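Putative thioesterase (Novosphingobium aromaticivorans, PDB 3CJY) binds a calcium ion and probably hydrolyses acyl-CoA thioesters, as a putative thioesterase of the double hot-dog fold. Local coordinates at residues S65-G70 with G93-R98; G37-A42 with L181-D186. All coordinates share one frame; numbering follows the deposited sequence. Where two conformers were deposited one is given.

Interaction 1. Residues S65-G70 with G93-R98; sequences SFTPLG and GTVDGR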
ATOM      1  N   SER A  65      14.688  -2.542 -10.679  0.50 21.26           N
ATOM      2  CA  SER A  65      16.010  -2.005 -11.011  0.50 21.68           C
ATOM      3  C   SER A  65      15.948  -0.502 -11.241  0.50 22.08           C
ATOM      4  O   SER A  65      14.876   0.074 -11.417  0.50 22.20           O
ATOM      5  CB  SER A  65      16.564  -2.687 -12.256  0.50 21.96           C
ATOM      6  OG  SER A  65      17.856  -2.208 -12.569  0.50 22.97           O
ATOM      7  N   PHE A  66      17.125   0.110 -11.284  1.00 22.37           N
ATOM      8  CA  PHE A  66      17.262   1.562 -11.443  1.00 22.67           C
ATOM      9  C   PHE A  66      17.195   1.998 -12.889  1.00 20.93           C
ATOM     10  O   PHE A  66      17.603   1.278 -13.803  1.00 22.10           O
ATOM     11  CB  PHE A  66      18.590   2.097 -10.838  1.00 23.27           C
ATOM     12  CG  PHE A  66      18.569   2.268  -9.347  1.00 28.52           C
ATOM     13  CD1 PHE A  66      18.006   3.401  -8.768  1.00 32.53           C
ATOM     14  CD2 PHE A  66      19.153   1.323  -8.512  1.00 32.88           C
ATOM     15  CE1 PHE A  66      17.988   3.583  -7.377  1.00 33.81           C
ATOM     16  CE2 PHE A  66      19.133   1.494  -7.108  1.00 34.34           C
ATOM     17  CZ  PHE A  66      18.556   2.638  -6.549  1.00 35.00           C
ATOM     18  N   THR A  67      16.652   3.201 -13.075  1.00 20.02           N
ATOM     19  CA  THR A  67      16.576   3.846 -14.384  1.00 19.24           C
ATOM     20  C   THR A  67      17.519   5.068 -14.367  1.00 19.04           C
ATOM     21  O   THR A  67      17.195   6.108 -13.829  1.00 18.34           O
ATOM     22  CB  THR A  67      15.166   4.275 -14.746  1.00 19.45           C
ATOM     23  OG1 THR A  67      14.313   3.139 -14.618  1.00 19.10           O
ATOM     24  CG2 THR A  67      15.097   4.821 -16.186  1.00 18.38           C
ATOM     25  N   PRO A  68      18.711   4.907 -14.924  1.00 18.30           N
ATOM     26  CA  PRO A  68      19.647   6.001 -14.927  1.00 18.01           C
ATOM     27  C   PRO A  68      19.168   7.223 -15.671  1.00 17.90           C
ATOM     28  O   PRO A  68      18.380   7.150 -16.628  1.00 17.19           O
ATOM     29  CB  PRO A  68      20.864   5.412 -15.665  1.00 19.61           C
ATOM     30  CG  PRO A  68      20.659   3.926 -15.654  1.00 19.35           C
ATOM     31  CD  PRO A  68      19.199   3.740 -15.666  1.00 18.86           C
ATOM     32  N   LEU A  69      19.638   8.373 -15.216  1.00 16.57           N
ATOM     33  CA  LEU A  69      19.425   9.609 -15.971  1.00 16.17           C
ATOM     34  C   LEU A  69      19.809   9.385 -17.426  1.00 15.62           C
ATOM     35  O   LEU A  69      20.852   8.801 -17.735  1.00 15.65           O
ATOM     36  CB  LEU A  69      20.320  10.718 -15.428  1.00 16.24           C
ATOM     37  CG  LEU A  69      20.364  12.070 -16.108  1.00 15.98           C
ATOM     38  CD1 LEU A  69      19.003  12.815 -16.106  1.00 16.97           C
ATOM     39  CD2 LEU A  69      21.452  12.907 -15.395  1.00 18.15           C
ATOM     40  N   GLY A  70      18.957   9.865 -18.312  1.00 17.03           N
ATOM     41  CA  GLY A  70      19.200   9.777 -19.726  1.00 18.07           C
ATOM     42  C   GLY A  70      18.637   8.549 -20.432  1.00 18.74           C
ATOM     43  O   GLY A  70      18.670   8.468 -21.671  1.00 19.03           O
ATOM     44  N   GLY A  93       7.556  -1.186 -16.731  1.00 15.17           N
ATOM     45  CA  GLY A  93       8.584  -0.257 -17.159  1.00 15.25           C
ATOM     46  C   GLY A  93       9.841  -1.030 -17.468  1.00 15.24           C
ATOM     47  O   GLY A  93      10.264  -1.933 -16.720  1.00 15.60           O
ATOM     48  N   THR A  94      10.404  -0.727 -18.625  1.00 15.19           N
ATOM     49  CA  THR A  94      11.621  -1.381 -19.099  1.00 16.04           C
ATOM     50  C   THR A  94      12.534  -0.377 -19.749  1.00 16.58           C
ATOM     51  O   THR A  94      12.085   0.597 -20.349  1.00 18.07           O
ATOM     52  CB  THR A  94      11.333  -2.486 -20.176  1.00 15.78           C
ATOM     53  OG1 THR A  94      10.540  -1.914 -21.213  1.00 16.19           O
ATOM     54  CG2 THR A  94      10.597  -3.639 -19.605  1.00 18.63           C
ATOM     55  N   VAL A  95      13.825  -0.663 -19.639  1.00 16.77           N
ATOM     56  CA  VAL A  95      14.851   0.112 -20.281  1.00 17.88           C
ATOM     57  C   VAL A  95      15.695  -0.878 -21.084  1.00 19.90           C
ATOM     58  O   VAL A  95      16.299  -1.793 -20.528  1.00 19.18           O
ATOM     59  CB  VAL A  95      15.772   0.806 -19.282  1.00 18.25           C
ATOM     60  CG1 VAL A  95      16.891   1.531 -20.007  1.00 15.58           C
ATOM     61  CG2 VAL A  95      14.968   1.752 -18.385  1.00 16.75           C
ATOM     62  N   ASP A  96      15.704  -0.705 -22.387  1.00 22.95           N
ATOM     63  CA  ASP A  96      16.491  -1.579 -23.214  1.00 25.21           C
ATOM     64  C   ASP A  96      16.068  -3.021 -22.981  1.00 25.08           C
ATOM     65  O   ASP A  96      16.889  -3.933 -23.010  1.00 26.02           O
ATOM     66  CB  ASP A  96      17.974  -1.422 -22.880  1.00 26.58           C
ATOM     67  CG  ASP A  96      18.536  -0.078 -23.307  1.00 30.99           C
ATOM     68  OD1 ASP A  96      17.922   0.570 -24.184  1.00 37.22           O
ATOM     69  OD2 ASP A  96      19.610   0.317 -22.777  1.00 37.56           O
ATOM     70  N   GLY A  97      14.784  -3.205 -22.710  1.00 24.84           N
ATOM     71  CA  GLY A  97      14.231  -4.532 -22.534  1.00 24.58           C
ATOM     72  C   GLY A  97      14.359  -5.049 -21.112  1.00 24.88           C
ATOM     73  O   GLY A  97      13.745  -6.047 -20.772  1.00 26.56           O
ATOM     74  N   ARG A  98      15.157  -4.371 -20.292  1.00 23.46           N
ATOM     75  CA  ARG A  98      15.362  -4.759 -18.887  1.00 22.33           C
ATOM     76  C   ARG A  98      14.224  -4.248 -18.020  1.00 20.93           C
ATOM     77  O   ARG A  98      13.887  -3.086 -18.087  1.00 18.92           O
ATOM     78  CB  ARG A  98      16.683  -4.173 -18.338  1.00 23.58           C
ATOM     79  CG  ARG A  98      16.951  -4.511 -16.840  1.00 27.70           C
ATOM     80  CD  ARG A  98      18.255  -3.893 -16.241  1.00 31.53           C
ATOM     81  NE  ARG A  98      18.171  -2.477 -15.843  1.00 35.68           N
ATOM     82  CZ  ARG A  98      18.420  -1.462 -16.664  1.00 36.96           C
ATOM     83  NH1 ARG A  98      18.738  -1.708 -17.931  1.00 38.70           N
ATOM     84  NH2 ARG A  98      18.334  -0.212 -16.240  1.00 35.80           N
TER
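Arg98, the last residue of a tight turn, reaches across to the loop 65-70 with the edge of its guanidinium group. NH2 carries the contact, donating to the backbone O of Phe66 at 2.9 Å; NE donates to OG of Ser65 at 3.3 Å in the modelled serine conformer, one of two. Both acceptors lie close to the guanidinium plane, and the first bond meets the Phe66 carbonyl almost head-on, with a C=O...N angle of 172°. The arginine leaves the backbone extended, CG anti to N, and then bends at chi3 (80°), which turns the NE and NH2 edge onto the loop. In that conformer Ser65 has OG anti to its own N (chi1 -178°), beside its carbonyl carbon. This contact sits at one end of the N-terminal hot-dog domain, where strands 87-95 and 98-107 are joined by a type I' beta turn from Val95 to Arg98, closed by paired backbone bonds between these two residues. Through the arginine, the turn is tied to the connection between strands 56-63 and 72-79. Farther along the loop, CD of Pro68 comes up to the guanidinium edge, 4.1 Å from NH2. Elsewhere in the contact, CG2 of Thr67 touches CG2 of Val95 at 3.8 Å; Val100 of the adjoining strand touches both side chains. On the other side of the loop, the ring of Phe66 packs edge-to-face with Tyr34.

Interaction 2. Residues G37-A42 with L181-D186; sequences GGASMA and LAMFAD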
ATOM      1  N   GLY A  37      11.461   7.802  -7.990  1.00 15.34           N
ATOM      2  CA  GLY A  37      10.460   6.752  -7.808  1.00 15.75           C
ATOM      3  C   GLY A  37       9.049   7.265  -7.998  1.00 14.87           C
ATOM      4  O   GLY A  37       8.239   6.621  -8.665  1.00 14.35           O
ATOM      5  N   GLY A  38       8.768   8.427  -7.393  1.00 14.50           N
ATOM      6  CA  GLY A  38       7.461   9.037  -7.506  1.00 14.03           C
ATOM      7  C   GLY A  38       7.084   9.366  -8.925  1.00 13.32           C
ATOM      8  O   GLY A  38       5.900   9.329  -9.312  1.00 13.33           O
ATOM      9  N   ALA A  39       8.098   9.710  -9.710  1.00 12.59           N
ATOM     10  CA  ALA A  39       7.872  10.017 -11.146  1.00 12.07           C
ATOM     11  C   ALA A  39       7.541   8.720 -11.867  1.00 13.07           C
ATOM     12  O   ALA A  39       6.741   8.694 -12.755  1.00 12.43           O
ATOM     13  CB  ALA A  39       9.094  10.670 -11.793  1.00 11.27           C
ATOM     14  N   SER A  40       8.171   7.643 -11.459  1.00 14.04           N
ATOM     15  CA  SER A  40       7.870   6.329 -12.037  1.00 14.97           C
ATOM     16  C   SER A  40       6.390   6.004 -11.790  1.00 14.57           C
ATOM     17  O   SER A  40       5.683   5.563 -12.708  1.00 15.07           O
ATOM     18  CB  SER A  40       8.762   5.241 -11.452  1.00 14.79           C
ATOM     19  OG  SER A  40      10.086   5.413 -11.955  1.00 15.70           O
HETATM   20  N   MSE A  41       5.977   6.183 -10.546  1.00 14.61           N
HETATM   21  CA  MSE A  41       4.583   5.949 -10.186  0.50 13.98           C
HETATM   22  C   MSE A  41       3.664   6.871 -10.990  1.00 14.56           C
HETATM   23  O   MSE A  41       2.691   6.408 -11.626  1.00 15.08           O
HETATM   24  CB  MSE A  41       4.308   6.091  -8.696  0.50 14.39           C
HETATM   25  CG  MSE A  41       2.814   6.058  -8.460  0.50 12.82           C
HETATM   26 SE   MSE A  41       1.973   4.282  -8.783  0.38 13.65          SE
HETATM   27  CE  MSE A  41       2.480   3.529  -7.079  0.50 10.52           C
ATOM     28  N   ALA A  42       3.994   8.151 -11.047  1.00 14.04           N
ATOM     29  CA  ALA A  42       3.213   9.134 -11.807  1.00 13.81           C
ATOM     30  C   ALA A  42       3.008   8.706 -13.250  1.00 13.64           C
ATOM     31  O   ALA A  42       1.915   8.788 -13.802  1.00 14.83           O
ATOM     32  CB  ALA A  42       3.870  10.500 -11.751  1.00 13.50           C
ATOM     33  N   LEU A 181       0.488  14.092  -7.054  1.00 14.30           N
ATOM     34  CA  LEU A 181       0.297  13.356  -5.784  1.00 13.98           C
ATOM     35  C   LEU A 181       1.263  12.123  -5.689  1.00 14.90           C
ATOM     36  O   LEU A 181       1.885  11.873  -4.673  1.00 14.87           O
ATOM     37  CB  LEU A 181      -1.182  12.968  -5.645  1.00 14.68           C
ATOM     38  CG  LEU A 181      -2.171  14.139  -5.493  1.00 16.17           C
ATOM     39  CD1 LEU A 181      -3.603  13.659  -5.646  1.00 18.34           C
ATOM     40  CD2 LEU A 181      -1.915  14.894  -4.162  1.00 16.28           C
ATOM     41  N   ALA A 182       1.424  11.407  -6.808  1.00 14.17           N
ATOM     42  CA  ALA A 182       2.314  10.270  -6.837  1.00 14.71           C
ATOM     43  C   ALA A 182       3.736  10.750  -6.517  1.00 14.57           C
ATOM     44  O   ALA A 182       4.475  10.105  -5.809  1.00 13.97           O
ATOM     45  CB  ALA A 182       2.275   9.566  -8.213  1.00 13.11           C
HETATM   46  N   MSE A 183       4.110  11.902  -7.058  1.00 13.03           N
HETATM   47  CA  MSE A 183       5.466  12.409  -6.861  1.00 14.21           C
HETATM   48  C   MSE A 183       5.652  12.820  -5.383  1.00 13.34           C
HETATM   49  O   MSE A 183       6.651  12.498  -4.755  1.00 13.45           O
HETATM   50  CB  MSE A 183       5.763  13.515  -7.877  1.00 14.85           C
HETATM   51  CG  MSE A 183       6.170  12.863  -9.194  1.00 16.13           C
HETATM   52 SE   MSE A 183       6.528  14.093 -10.677  0.75 16.59          SE
HETATM   53  CE  MSE A 183       4.873  14.426 -11.030  1.00 13.77           C
ATOM     54  N   PHE A 184       4.679  13.548  -4.830  1.00 13.31           N
ATOM     55  CA  PHE A 184       4.782  14.010  -3.456  1.00 13.65           C
ATOM     56  C   PHE A 184       4.740  12.879  -2.423  1.00 13.87           C
ATOM     57  O   PHE A 184       5.321  12.972  -1.327  1.00 14.64           O
ATOM     58  CB  PHE A 184       3.696  15.050  -3.147  1.00 13.61           C
ATOM     59  CG  PHE A 184       3.891  16.377  -3.851  1.00 13.07           C
ATOM     60  CD1 PHE A 184       5.147  16.767  -4.317  1.00 13.59           C
ATOM     61  CD2 PHE A 184       2.858  17.302  -3.893  1.00 15.36           C
ATOM     62  CE1 PHE A 184       5.342  18.070  -4.845  1.00 15.98           C
ATOM     63  CE2 PHE A 184       3.042  18.579  -4.465  1.00 14.65           C
ATOM     64  CZ  PHE A 184       4.290  18.928  -4.960  1.00 16.33           C
ATOM     65  N   ALA A 185       4.022  11.802  -2.769  1.00 12.81           N
ATOM     66  CA  ALA A 185       3.940  10.606  -1.935  1.00 13.46           C
ATOM     67  C   ALA A 185       5.333   9.979  -1.751  1.00 15.34           C
ATOM     68  O   ALA A 185       5.625   9.380  -0.737  1.00 17.23           O
ATOM     69  CB  ALA A 185       2.961   9.523  -2.552  1.00 13.56           C
ATOM     70  N   ASP A 186       6.189  10.128  -2.767  1.00 14.76           N
ATOM     71  CA  ASP A 186       7.545   9.550  -2.712  1.00 14.03           C
ATOM     72  C   ASP A 186       8.591  10.447  -2.040  1.00 14.06           C
ATOM     73  O   ASP A 186       9.800  10.309  -2.274  1.00 13.66           O
ATOM     74  CB  ASP A 186       7.988   9.092  -4.078  1.00 13.09           C
ATOM     75  CG  ASP A 186       9.187   8.117  -4.028  1.00 16.00           C
ATOM     76  OD1 ASP A 186       9.216   7.237  -3.157  1.00 15.69           O
ATOM     77  OD2 ASP A 186      10.105   8.250  -4.868  1.00 16.46           O
TER
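Helices 37-42 and 181-185 run nearly antiparallel, at 152°, with their axes only 7.3 Å apart and the CA atoms of Gly38 and Met183 separated by 4.0 Å. This is the meeting of the two hot-dog helices, one from each thioesterase domain, at the centre of the double hot-dog chain. Gly38 permits the close approach: a CB there would collide with CA of Met183 and CB of Asp186. Met183 lies along the bare glycine, its CG 3.5 Å from Gly38 O. On the other flank, the methyl of Ala182 wedges between Met41 and Ala42, with its CB 4.0 Å from Ala42 CB; both methionines are selenomethionine. Asp186 throws its carboxylate back over the first turn of helix 37-52, CG anti to the backbone N (chi1 -163°). OD2 accepts a weak, bent bond from Gly38 N at 2.9 Å, whereas OD1 is held by Gln253 and Asn207. An alanine here would probably leave the side-chain amides of Gln253 and Asn207 without their shared acceptor and Gly38 N without its weak one. One turn further along helix 37-52, Met183 CE lies 4.1 Å from Ala42 CB.

In the fold
From the N terminus, after four short strands, the chain enters helix 37-52, whose first turn is met later by the second half of the protein. It then passes through strand 56-63 into the loop 65-70 and runs through the next strands until 93-98 returns to that loop, closing interaction 1 over 22 intervening residues, mostly strand. Interaction 2 closes much later, when helix 178-185 comes back to 37-42 after 138 residues, so the shorter loop lies wholly within the longer one. Interaction 1 is local to the N-terminal domain, near its periphery; interaction 2 joins both domains at the core. Their centres are about 17 Å apart, and they do not touch.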